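LacI family transcription regulator (Bifidobacterium animalis subsp. lactis, PDB 4O5A) probably regulates transcription by binding operator DNA with a helix-turn-helix domain under the control of a small-molecule effector, as in other LacI family members. Local coordinates at residues 136-141 with 156-161; 196-201 with 254-259; 239-244 with 265-270; 259-264 with 281-286; 298-303 with 330-335. All blocks are in the same frame, centred on the assembly; numbering follows the deposited sequence.

Contact 1 of 5, residues 136-141 with 156-161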
# COMPACT_ATOMS: atom_id res chain seq x y z
N LEU A 136 -10.06 0.23 14.44
CA LEU A 136 -9.00 1.13 14.00
C LEU A 136 -9.53 2.55 13.82
O LEU A 136 -10.75 2.76 13.71
CB LEU A 136 -8.39 0.65 12.68
CG LEU A 136 -7.89 -0.80 12.61
CD1 LEU A 136 -7.40 -1.11 11.20
CD2 LEU A 136 -6.80 -1.09 13.64
N ASN A 137 -8.61 3.51 13.79
CA ASN A 137 -8.94 4.89 13.45
C ASN A 137 -10.02 5.48 14.35
O ASN A 137 -11.04 5.99 13.87
CB ASN A 137 -9.34 5.00 11.98
CG ASN A 137 -8.24 4.54 11.06
OD1 ASN A 137 -7.06 4.77 11.32
ND2 ASN A 137 -8.62 3.87 9.97
N LEU A 138 -9.79 5.41 15.65
CA LEU A 138 -10.72 5.95 16.62
C LEU A 138 -10.78 7.46 16.47
O LEU A 138 -9.75 8.14 16.38
CB LEU A 138 -10.29 5.57 18.04
CG LEU A 138 -10.60 4.14 18.50
CD1 LEU A 138 -12.10 3.89 18.47
CD2 LEU A 138 -9.88 3.07 17.68
N GLU A 139 -12.00 8.00 16.39
CA GLU A 139 -12.19 9.44 16.36
C GLU A 139 -12.57 9.88 17.76
O GLU A 139 -12.85 9.05 18.62
CB GLU A 139 -13.31 9.81 15.40
CG GLU A 139 -13.12 9.35 13.97
CD GLU A 139 -14.28 9.76 13.08
OE1 GLU A 139 -14.09 9.85 11.85
OE2 GLU A 139 -15.38 9.99 13.63
N ILE A 140 -12.58 11.19 17.98
CA ILE A 140 -13.10 11.74 19.22
C ILE A 140 -14.61 11.49 19.25
O ILE A 140 -15.31 11.80 18.29
CB ILE A 140 -12.77 13.24 19.36
CG1 ILE A 140 -11.43 13.42 20.07
CG2 ILE A 140 -13.88 13.98 20.11
CD1 ILE A 140 -10.88 14.83 20.03
N GLY A 141 -15.10 10.91 20.35
CA GLY A 141 -16.51 10.61 20.50
C GLY A 141 -17.02 9.55 19.53
O GLY A 141 -18.16 9.62 19.06
N CYS A 156 -13.10 -6.95 22.17
CA CYS A 156 -12.57 -6.03 21.18
C CYS A 156 -11.26 -5.43 21.63
O CYS A 156 -10.92 -5.45 22.83
CB CYS A 156 -13.57 -4.91 20.86
SG CYS A 156 -13.87 -3.81 22.25
N LEU A 157 -10.53 -4.88 20.67
CA LEU A 157 -9.27 -4.21 20.92
C LEU A 157 -9.18 -3.00 20.01
O LEU A 157 -9.46 -3.09 18.81
CB LEU A 157 -8.10 -5.14 20.62
CG LEU A 157 -6.71 -4.53 20.75
CD1 LEU A 157 -6.31 -4.44 22.21
CD2 LEU A 157 -5.70 -5.35 19.96
N ALA A 158 -8.81 -1.87 20.59
CA ALA A 158 -8.64 -0.65 19.81
C ALA A 158 -7.16 -0.33 19.61
O ALA A 158 -6.34 -0.54 20.51
CB ALA A 158 -9.35 0.51 20.47
N LEU A 159 -6.82 0.16 18.42
CA LEU A 159 -5.47 0.67 18.19
C LEU A 159 -5.54 2.19 18.14
O LEU A 159 -5.90 2.78 17.12
CB LEU A 159 -4.88 0.12 16.89
CG LEU A 159 -4.10 -1.20 16.98
CD1 LEU A 159 -4.92 -2.30 17.66
CD2 LEU A 159 -3.63 -1.65 15.60
N ALA A 160 -5.20 2.82 19.26
CA ALA A 160 -5.34 4.27 19.38
C ALA A 160 -4.54 4.80 20.57
O ALA A 160 -3.93 4.03 21.30
CB ALA A 160 -6.80 4.64 19.54
N ASP A 161 -4.56 6.12 20.75
CA ASP A 161 -4.07 6.71 21.98
C ASP A 161 -5.10 6.34 23.05
O ASP A 161 -6.30 6.31 22.77
CB ASP A 161 -3.97 8.23 21.86
CG ASP A 161 -3.16 8.87 22.98
OD1 ASP A 161 -3.76 9.27 24.01
OD2 ASP A 161 -1.93 8.97 22.84
O HOH W 1 -5.82 2.55 14.32
O HOH W 2 -6.86 5.24 16.13
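Leu138 leans on two alanines of strand 156-160, Ala158 and Ala160, and it touches them along most of its length. Its CB already lies 3.9 Å from Ala160 CB, and CG keeps to the same methyl at 4.0 Å. The side chain then forks, and the CD2 branch reaches back to Ala158, with CD2 3.8 Å from Ala158 CB, so that the branch bears on both alanine methyls. The first torsion sets this course: CG is anti to the carbonyl carbon (chi1 -78°), which sends the branch along the strand. Alanine suits both strand positions because its methyl leaves room for a branched leucine.

The second apolar pair is Leu136 with Leu159. These side chains run side by side in the same direction, and the CD2 methyls of Leu136 and Leu159 meet at 3.8 Å.

Between the two patches the backbones do not bond directly. Asn137 has positive phi and psi, a left-handed conformation that asparagine tolerates well, and the chain turns off the sheet there. Two waters bridge the backbones, each donating to Leu159 O at 2.8 Å. One accepts from Asn137 N and the other from Leu138 N, both at 3.0 Å, so one carbonyl holds both bridges.

In this lobe, whose sheet is all parallel, strand 132-135 pairs directly with strand 156-160, and the waters take over as the chain leaves for helix 143-149. Ile145 and Arg144 of that helix pack on Leu138, Leu91 of helix 88-99 touches both Leu136 and Leu159, and Ala311 of helix 304-320 also reaches Leu159.

Contact 2 of 5, residues 196-201 with 254-259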
# COMPACT_ATOMS: atom_id res chain seq x y z
N ARG A 196 4.51 21.94 10.06
CA ARG A 196 3.93 20.63 9.85
C ARG A 196 2.88 20.71 8.77
O ARG A 196 2.05 21.62 8.75
CB ARG A 196 3.25 20.15 11.15
CG ARG A 196 3.86 18.94 11.79
CD ARG A 196 3.03 18.48 12.98
NE ARG A 196 2.03 17.47 12.63
CZ ARG A 196 0.80 17.43 13.14
NH1 ARG A 196 0.41 18.35 14.01
NH2 ARG A 196 -0.05 16.47 12.77
N VAL A 197 2.92 19.76 7.86
CA VAL A 197 1.83 19.56 6.92
C VAL A 197 1.06 18.34 7.40
O VAL A 197 1.51 17.22 7.23
CB VAL A 197 2.38 19.38 5.50
CG1 VAL A 197 1.26 19.04 4.51
CG2 VAL A 197 3.08 20.66 5.06
N ALA A 198 -0.10 18.58 8.01
CA ALA A 198 -0.85 17.55 8.70
C ALA A 198 -2.01 17.03 7.86
O ALA A 198 -2.32 17.56 6.80
CB ALA A 198 -1.37 18.09 10.02
N GLY A 199 -2.66 15.97 8.35
CA GLY A 199 -3.83 15.44 7.68
C GLY A 199 -5.05 16.24 8.09
O GLY A 199 -4.90 17.33 8.66
N PRO A 200 -6.25 15.71 7.83
CA PRO A 200 -7.48 16.43 8.17
C PRO A 200 -7.60 16.67 9.67
O PRO A 200 -7.10 15.85 10.45
CB PRO A 200 -8.58 15.48 7.70
CG PRO A 200 -7.94 14.68 6.62
CD PRO A 200 -6.53 14.48 7.06
N GLU A 201 -8.24 17.76 10.06
CA GLU A 201 -8.43 18.07 11.48
C GLU A 201 -9.41 17.12 12.17
O GLU A 201 -9.51 17.11 13.40
CB GLU A 201 -8.88 19.52 11.65
N ILE A 254 7.73 18.90 8.55
CA ILE A 254 7.36 17.52 8.86
C ILE A 254 6.00 17.21 8.21
O ILE A 254 5.03 17.94 8.40
CB ILE A 254 7.26 17.33 10.39
CG1 ILE A 254 8.64 17.60 11.02
CG2 ILE A 254 6.79 15.93 10.71
CD1 ILE A 254 8.65 17.45 12.53
N TYR A 255 5.95 16.13 7.44
CA TYR A 255 4.72 15.73 6.77
C TYR A 255 4.07 14.53 7.42
O TYR A 255 4.76 13.58 7.78
CB TYR A 255 5.02 15.36 5.31
CG TYR A 255 5.53 16.53 4.51
CD1 TYR A 255 4.68 17.26 3.70
CD2 TYR A 255 6.87 16.89 4.56
CE1 TYR A 255 5.15 18.34 2.95
CE2 TYR A 255 7.36 17.96 3.81
CZ TYR A 255 6.50 18.68 3.02
OH TYR A 255 6.99 19.74 2.30
N ASP A 256 2.73 14.54 7.50
CA ASP A 256 2.01 13.44 8.14
C ASP A 256 1.98 12.14 7.32
O ASP A 256 1.56 11.10 7.83
CB ASP A 256 0.58 13.86 8.51
CG ASP A 256 0.49 14.48 9.91
OD1 ASP A 256 1.53 14.95 10.42
OD2 ASP A 256 -0.62 14.51 10.48
N ASN A 257 2.44 12.17 6.07
CA ASN A 257 2.64 10.90 5.37
C ASN A 257 3.77 10.95 4.37
O ASN A 257 4.28 12.03 4.05
CB ASN A 257 1.35 10.35 4.74
CG ASN A 257 0.87 11.14 3.52
OD1 ASN A 257 1.57 12.01 3.02
ND2 ASN A 257 -0.33 10.81 3.05
N ASP A 258 4.14 9.78 3.86
CA ASP A 258 5.26 9.69 2.93
C ASP A 258 5.03 10.37 1.58
O ASP A 258 5.92 11.05 1.07
CB ASP A 258 5.69 8.22 2.74
CG ASP A 258 4.55 7.29 2.33
OD1 ASP A 258 3.39 7.73 2.11
OD2 ASP A 258 4.82 6.08 2.23
N VAL A 259 3.84 10.20 1.00
CA VAL A 259 3.55 10.76 -0.32
C VAL A 259 3.62 12.28 -0.31
O VAL A 259 4.08 12.91 -1.27
CB VAL A 259 2.17 10.29 -0.85
CG1 VAL A 259 2.19 8.82 -1.16
CG2 VAL A 259 1.08 10.59 0.15
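Arg196, near the C-terminal end of strand 193-197 in the second lobe's sheet, forms a buried salt bridge with Asp256, the residue right after the neighbouring parallel strand 252-255. The arginine chi1 of -115° lies away from the staggered values, and a bend at chi3 (92°) curls the chain over the sheet, bringing the guanidinium beside the carboxylate. The two planar groups are turned 28° apart. The main bond, Arg196 NH2 to Asp256 OD2 at 3.1 Å, lies in the guanidinium plane and uses the syn lone pair; OD1 adds weak bonds from NH2 and NE. Ala198 CB sits over one face of the guanidinium, toward its rim.

Asp256 OD2 also accepts from Gly199 N at 3.3 Å, from above the carboxylate plane. Aspartate suits the site, countering a buried positive charge and tying down the turn after the strand.

On the other face of the sheet, Val197 and Tyr255 lie side by side, with Val197 CB 3.6 Å from Tyr255 CD1. Backbone bonds from Val197 N to Ile254 O (2.8 Å) and from Asp256 N to Val197 O fix the parallel register.

Phe213 of helix 206-219 makes a cation-pi contact with Arg196, and Trp284 of strand 280-284 packs on both members of the ion pair. Met260 of helix 258-271 touches Tyr255 and Val197, and Thr240 of helix 233-245 bonds the tyrosine hydroxyl.

Contact 3 of 5, residues 239-244 with 265-270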
# COMPACT_ATOMS: atom_id res chain seq x y z
N ALA A 239 0.42 22.89 -0.02
CA ALA A 239 0.83 23.32 1.31
C ALA A 239 2.31 23.68 1.35
O ALA A 239 2.70 24.63 2.01
CB ALA A 239 0.53 22.21 2.36
N THR A 240 3.14 22.91 0.64
CA THR A 240 4.58 23.20 0.62
C THR A 240 4.88 24.51 -0.10
O THR A 240 5.66 25.32 0.39
CB THR A 240 5.38 22.05 -0.03
OG1 THR A 240 5.07 20.83 0.65
CG2 THR A 240 6.88 22.33 0.10
N LYS A 241 4.26 24.71 -1.26
CA LYS A 241 4.38 25.98 -1.97
C LYS A 241 4.02 27.15 -1.06
O LYS A 241 4.70 28.18 -1.04
CB LYS A 241 3.46 25.99 -3.19
CG LYS A 241 3.96 25.17 -4.37
CD LYS A 241 3.03 25.39 -5.57
CE LYS A 241 3.53 24.64 -6.80
NZ LYS A 241 2.86 25.12 -8.05
N ARG A 242 2.95 26.99 -0.30
CA ARG A 242 2.52 28.03 0.62
C ARG A 242 3.56 28.29 1.71
O ARG A 242 3.92 29.44 1.96
CB ARG A 242 1.17 27.67 1.24
CG ARG A 242 0.68 28.65 2.29
CD ARG A 242 -0.77 28.35 2.63
NE ARG A 242 -1.23 29.02 3.85
CZ ARG A 242 -2.51 29.03 4.23
NH1 ARG A 242 -3.42 28.43 3.48
NH2 ARG A 242 -2.86 29.66 5.34
N LEU A 243 4.05 27.23 2.34
CA LEU A 243 5.07 27.38 3.40
C LEU A 243 6.37 27.99 2.89
O LEU A 243 6.98 28.82 3.57
CB LEU A 243 5.34 26.04 4.07
CG LEU A 243 4.16 25.50 4.88
CD1 LEU A 243 4.39 24.06 5.24
CD2 LEU A 243 3.94 26.35 6.13
N LEU A 244 6.79 27.60 1.69
CA LEU A 244 8.04 28.12 1.14
C LEU A 244 7.95 29.54 0.57
O LEU A 244 8.98 30.13 0.24
CB LEU A 244 8.60 27.17 0.08
CG LEU A 244 8.97 25.77 0.58
CD1 LEU A 244 9.55 24.96 -0.55
CD2 LEU A 244 9.97 25.88 1.73
N GLU A 265 9.16 17.53 -1.25
CA GLU A 265 10.56 17.55 -1.69
C GLU A 265 10.66 17.94 -3.18
O GLU A 265 11.54 18.70 -3.57
CB GLU A 265 11.20 16.18 -1.46
CG GLU A 265 12.68 16.10 -1.74
CD GLU A 265 13.18 14.68 -1.59
OE1 GLU A 265 12.74 13.82 -2.39
OE2 GLU A 265 14.00 14.40 -0.69
N SER A 266 9.76 17.41 -3.99
CA SER A 266 9.75 17.74 -5.42
C SER A 266 9.42 19.22 -5.63
O SER A 266 10.03 19.88 -6.49
CB SER A 266 8.77 16.84 -6.19
OG SER A 266 9.16 15.48 -6.05
N VAL A 267 8.49 19.76 -4.85
CA VAL A 267 8.18 21.19 -4.91
C VAL A 267 9.41 22.03 -4.59
O VAL A 267 9.71 22.99 -5.29
CB VAL A 267 7.02 21.58 -3.94
CG1 VAL A 267 7.04 23.09 -3.64
CG2 VAL A 267 5.68 21.18 -4.54
N ALA A 268 10.11 21.67 -3.52
CA ALA A 268 11.31 22.41 -3.14
C ALA A 268 12.34 22.38 -4.28
O ALA A 268 12.93 23.40 -4.63
CB ALA A 268 11.90 21.85 -1.86
N SER A 269 12.54 21.20 -4.88
CA SER A 269 13.52 21.08 -5.96
C SER A 269 13.17 21.95 -7.14
O SER A 269 14.03 22.63 -7.68
CB SER A 269 13.69 19.63 -6.41
OG SER A 269 14.19 18.85 -5.33
N VAL A 270 11.90 21.93 -7.55
CA VAL A 270 11.47 22.75 -8.68
C VAL A 270 11.70 24.22 -8.36
O VAL A 270 12.07 25.02 -9.23
CB VAL A 270 9.98 22.48 -9.01
CG1 VAL A 270 9.43 23.52 -9.99
CG2 VAL A 270 9.81 21.07 -9.55
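An apolar helix-helix contact joins helices 233-245 and 258-271 of the periplasmic-binding-protein-like alpha/beta lobe, with Val267 inserted among Thr240, Lys241 and Leu244. The two helices come just before and just after strand 252-255, and they lie together on the sheet face that bears Val197 and Tyr255. The axes of the two segments approach to 9.3 Å and cross at -49°. That separation leaves room for small and branched side chains to interleave, and no hydrogen bond joins the segments.

The CG1 methyl of Val267 does most of the touching. Its place anti to the backbone N (chi1 161°) directs it at helix 233-245, where it lies 3.8 Å from Thr240 CG2 and equally 3.8 Å from Lys241 CG. The threonine and valine slide past each other in opposite directions, whereas the lysine chain runs at about a right angle to the valine. Lysine suits this border position: its first methylenes pack while the extended chain carries the amino group to the surface.

Threonine divides its two branches between different tasks. CG2 faces the valine, and OG1 is hydrogen-bonded to Gly236 O, so the polar branch is satisfied within the buried layer. Helix 258-271 is used on another side as well, since Ser266 OG bonds Ala292 O of the second subunit.

One turn after Thr240, Leu244 reaches over to the next residue of the opposite helix, its CD1 methyl resting 4.0 Å from Ala268 CA and 4.1 Å from Ala268 CB.

Contact 4 of 5, residues 259-264 with 281-286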
# COMPACT_ATOMS: atom_id res chain seq x y z
N VAL A 259 3.84 10.20 1.00
CA VAL A 259 3.55 10.76 -0.32
C VAL A 259 3.62 12.28 -0.31
O VAL A 259 4.08 12.91 -1.27
CB VAL A 259 2.17 10.29 -0.85
CG1 VAL A 259 2.19 8.82 -1.16
CG2 VAL A 259 1.08 10.59 0.15
N MSE A 260 3.16 12.89 0.78
CA MSE A 260 3.24 14.36 0.84
C MSE A 260 4.68 14.85 1.06
O MSE A 260 5.05 15.91 0.55
CB MSE A 260 2.29 14.95 1.88
CG MSE A 260 0.83 14.67 1.54
SE MSE A 260 -0.40 15.81 2.53
CE MSE A 260 0.01 15.22 4.32
N ALA A 261 5.47 14.10 1.82
CA ALA A 261 6.88 14.44 2.01
C ALA A 261 7.61 14.41 0.66
O ALA A 261 8.38 15.32 0.33
CB ALA A 261 7.57 13.51 3.04
N LEU A 262 7.33 13.38 -0.12
CA LEU A 262 7.91 13.30 -1.46
C LEU A 262 7.42 14.45 -2.36
O LEU A 262 8.22 15.08 -3.05
CB LEU A 262 7.58 11.94 -2.11
CG LEU A 262 8.10 11.79 -3.54
CD1 LEU A 262 9.62 11.82 -3.52
CD2 LEU A 262 7.62 10.46 -4.10
N ALA A 263 6.12 14.72 -2.35
CA ALA A 263 5.56 15.79 -3.17
C ALA A 263 6.16 17.14 -2.77
O ALA A 263 6.47 17.98 -3.63
CB ALA A 263 4.03 15.82 -3.02
N GLY A 264 6.34 17.32 -1.47
CA GLY A 264 6.98 18.52 -0.93
C GLY A 264 8.44 18.64 -1.30
O GLY A 264 8.92 19.73 -1.64
N ILE A 281 13.45 17.87 5.58
CA ILE A 281 12.14 17.23 5.45
C ILE A 281 12.11 15.92 6.24
O ILE A 281 13.05 15.13 6.19
CB ILE A 281 11.80 16.94 3.96
CG1 ILE A 281 11.54 18.25 3.23
CG2 ILE A 281 10.56 16.05 3.85
CD1 ILE A 281 11.32 18.08 1.74
N ILE A 282 11.02 15.71 6.98
CA ILE A 282 10.78 14.45 7.69
C ILE A 282 9.40 13.91 7.31
O ILE A 282 8.43 14.67 7.21
CB ILE A 282 10.85 14.66 9.21
CG1 ILE A 282 12.26 15.08 9.61
CG2 ILE A 282 10.47 13.38 9.97
CD1 ILE A 282 12.39 15.45 11.08
N SER A 283 9.33 12.60 7.09
CA SER A 283 8.06 11.92 6.87
C SER A 283 7.63 11.23 8.15
O SER A 283 8.43 10.50 8.74
CB SER A 283 8.23 10.82 5.82
OG SER A 283 7.03 10.07 5.68
N TRP A 284 6.39 11.44 8.57
CA TRP A 284 5.82 10.72 9.70
C TRP A 284 5.23 9.46 9.09
O TRP A 284 4.15 9.50 8.49
CB TRP A 284 4.70 11.54 10.36
CG TRP A 284 4.42 11.18 11.79
CD1 TRP A 284 4.55 9.97 12.37
CD2 TRP A 284 3.98 12.08 12.82
NE1 TRP A 284 4.20 10.04 13.71
CE2 TRP A 284 3.86 11.32 14.01
CE3 TRP A 284 3.69 13.45 12.85
CZ2 TRP A 284 3.45 11.90 15.22
CZ3 TRP A 284 3.28 14.01 14.06
CH2 TRP A 284 3.17 13.24 15.22
N GLY A 285 5.93 8.34 9.24
CA GLY A 285 5.55 7.12 8.55
C GLY A 285 6.63 6.79 7.54
O GLY A 285 7.15 7.68 6.88
N ASP A 286 6.99 5.52 7.43
CA ASP A 286 8.09 5.16 6.53
C ASP A 286 7.64 4.14 5.50
O ASP A 286 6.69 3.40 5.71
CB ASP A 286 9.28 4.64 7.34
CG ASP A 286 10.57 4.63 6.52
OD1 ASP A 286 10.69 5.42 5.56
OD2 ASP A 286 11.47 3.83 6.85
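Ala261 points its methyl from helix 258-271 at strand 280-284 and touches two residues there, Ile281 and Ser283. Its CB is 4.0 Å from Ile281 CG2 and 3.9 Å from Ser283 CB. The short methyl of alanine suits the close approach of the two segments, whose axes come within 7.9 Å and run nearly antiparallel, at 161°.

The isoleucine offers its branches to different parts of the helix. CG2, anti to the backbone N, takes the alanine, while the arm through CG1 extends onward, placing Ile281 CD1 4.2 Å from Gly264 C. Gly264 has no side chain to stand in the way, and the isoleucine tip approaches the helix backbone itself.

Ser283 is turned so that its CB meets Ala261, while the hydroxyl is directed to Gly285 O. With OG anti to the backbone N (chi1 175°), Ser283 OG donates to Gly285 O at 2.7 Å, in the carbonyl plane, bracing the turn that follows the strand.

The contact closes the beta-alpha-beta unit of strands 252-255 and 280-284 with their connecting helix, and Tyr255 packs on both Ala261 and Ile281. Away from the strand, Leu262 and Ala263 meet Ala292 of the second subunit. No hydrogen bond crosses between the segments, and the closest contacts are carbon to carbon, so the fit of shapes holds the interface without directional bonds, and the serine hydroxyl finds its acceptor within its own segment.

Contact 5 of 5, residues 298-303 with 330-335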
# COMPACT_ATOMS: atom_id res chain seq x y z
N THR A 298 14.25 11.25 5.64
CA THR A 298 14.27 10.89 7.06
C THR A 298 12.84 10.62 7.52
O THR A 298 11.92 11.38 7.21
CB THR A 298 14.85 12.05 7.86
OG1 THR A 298 16.25 12.15 7.58
CG2 THR A 298 14.64 11.83 9.36
N ALA A 299 12.62 9.52 8.25
CA ALA A 299 11.26 9.10 8.54
C ALA A 299 11.10 8.60 9.97
O ALA A 299 11.99 7.95 10.50
CB ALA A 299 10.84 8.00 7.61
N LEU A 300 9.95 8.88 10.55
CA LEU A 300 9.56 8.30 11.83
C LEU A 300 8.88 7.00 11.46
O LEU A 300 7.81 7.00 10.82
CB LEU A 300 8.61 9.26 12.56
CG LEU A 300 8.34 9.05 14.05
CD1 LEU A 300 7.58 7.75 14.26
CD2 LEU A 300 9.64 9.06 14.85
N SER A 301 9.51 5.88 11.79
CA SER A 301 9.05 4.58 11.34
C SER A 301 8.33 3.86 12.48
O SER A 301 8.90 3.69 13.54
CB SER A 301 10.25 3.74 10.89
OG SER A 301 9.85 2.42 10.55
N ARG A 302 7.08 3.46 12.25
CA ARG A 302 6.35 2.65 13.23
C ARG A 302 6.53 1.19 12.86
O ARG A 302 6.59 0.84 11.68
CB ARG A 302 4.86 3.00 13.23
CG ARG A 302 4.47 4.09 14.23
CD ARG A 302 2.96 4.40 14.17
NE ARG A 302 2.12 3.26 14.53
CZ ARG A 302 1.19 2.74 13.73
NH1 ARG A 302 0.98 3.28 12.53
NH2 ARG A 302 0.47 1.70 14.13
N ASN A 303 6.62 0.33 13.86
CA ASN A 303 6.77 -1.08 13.61
C ASN A 303 5.38 -1.69 13.43
O ASN A 303 4.85 -2.32 14.36
CB ASN A 303 7.52 -1.75 14.77
CG ASN A 303 7.92 -3.18 14.46
OD1 ASN A 303 7.42 -3.80 13.50
ND2 ASN A 303 8.81 -3.73 15.28
N PRO A 330 4.87 -1.44 19.92
CA PRO A 330 6.33 -1.59 19.87
C PRO A 330 7.01 -0.26 19.57
O PRO A 330 6.40 0.59 18.91
CB PRO A 330 6.54 -2.56 18.70
CG PRO A 330 5.28 -3.35 18.65
CD PRO A 330 4.18 -2.39 19.02
N PRO A 331 8.25 -0.07 20.05
CA PRO A 331 8.85 1.26 19.89
C PRO A 331 9.01 1.65 18.43
O PRO A 331 9.29 0.80 17.57
CB PRO A 331 10.22 1.12 20.57
CG PRO A 331 10.48 -0.36 20.64
CD PRO A 331 9.13 -1.00 20.78
N TYR A 332 8.79 2.93 18.15
CA TYR A 332 9.03 3.49 16.84
C TYR A 332 10.52 3.82 16.75
O TYR A 332 11.24 3.75 17.73
CB TYR A 332 8.22 4.78 16.68
CG TYR A 332 8.59 5.82 17.71
CD1 TYR A 332 9.66 6.68 17.51
CD2 TYR A 332 7.88 5.92 18.89
CE1 TYR A 332 10.01 7.62 18.47
CE2 TYR A 332 8.22 6.86 19.85
CZ TYR A 332 9.29 7.71 19.63
OH TYR A 332 9.63 8.64 20.59
N GLU A 333 10.98 4.24 15.57
CA GLU A 333 12.39 4.57 15.39
C GLU A 333 12.49 5.72 14.40
O GLU A 333 11.82 5.70 13.37
CB GLU A 333 13.12 3.34 14.84
CG GLU A 333 14.59 3.52 14.44
CD GLU A 333 15.12 2.32 13.66
OE1 GLU A 333 14.34 1.36 13.43
OE2 GLU A 333 16.31 2.32 13.27
N LEU A 334 13.30 6.73 14.70
CA LEU A 334 13.54 7.77 13.70
C LEU A 334 14.69 7.28 12.84
O LEU A 334 15.82 7.13 13.34
CB LEU A 334 13.92 9.09 14.36
CG LEU A 334 14.16 10.25 13.38
CD1 LEU A 334 12.90 10.56 12.59
CD2 LEU A 334 14.66 11.48 14.12
N ILE A 335 14.42 6.99 11.58
CA ILE A 335 15.45 6.57 10.65
C ILE A 335 16.02 7.79 9.95
O ILE A 335 15.37 8.38 9.10
CB ILE A 335 14.91 5.59 9.62
CG1 ILE A 335 14.27 4.40 10.34
CG2 ILE A 335 16.01 5.15 8.67
CD1 ILE A 335 13.60 3.42 9.41
O HOH W 3 5.84 1.43 16.50
O HOH W 4 9.89 -1.93 17.49
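Ala299 and Ile335 exchange two backbone hydrogen bonds, and Ser301 and Glu333 two more, giving a regular antiparallel ladder. Ile335 N reaches Ala299 O at 2.8 Å, with Ala299 N to Ile335 O longer at 3.1 Å. In the second pair, Ser301 N to Glu333 O measures 2.8 Å and Glu333 N to Ser301 O 3.0 Å. Leu300 and Leu334 form the non-hydrogen-bonded pair between them.

Beyond the ladder two waters continue the link. One joins Asn303 N to Pro330 O, which it meets at 2.6 Å; the other joins Asn303 ND2 to Pro331 O. The asparagine OD1 is used differently, capping Glu306 N at the start of helix 304-320.

Packing follows on both faces. Leu300 and Tyr332 meet at a slant, Leu300 CD2 lying 3.6 Å from Tyr332 CD1. The tyrosine CG stands between its backbone N and carbonyl carbon (chi1 60°), which turns the ring toward Leu300 and lets the hydroxyl bond Thr181 of helix 175-188. On the other face, Ile335 CD1 rests 3.7 Å from Ser301 CB, a small residue that leaves the isoleucine room.

Strand 333-335 is the antiparallel edge of an otherwise parallel sheet. The chain crosses between lobes just after strand 298-301, toward helix 304-320, and just before strand 333-335, coming from strand 327-328, as in the hinge of the two-lobed, periplasmic-binding-protein-like fold of LacI regulators.

In the fold
From the N terminus, contact 1 comes first, closing a short loop round helix 143-149 in the lobe with the all-parallel sheet. The other four belong to the second lobe. Contact 2 closes a long excursion from strand 193-197 to strand 252-255. Contact 3 starts within it and ends beyond it, so the two cross; contact 3 crosses contact 4 as well. Contacts 2 and 4 follow in series, sharing Val259, and helix 258-271 serves contacts 2, 3 and 4. Contact 5 then closes the last loop, adding the edge strand to the sheet that contacts 2 and 4 reach, while its connections lead back toward the lobe of contact 1.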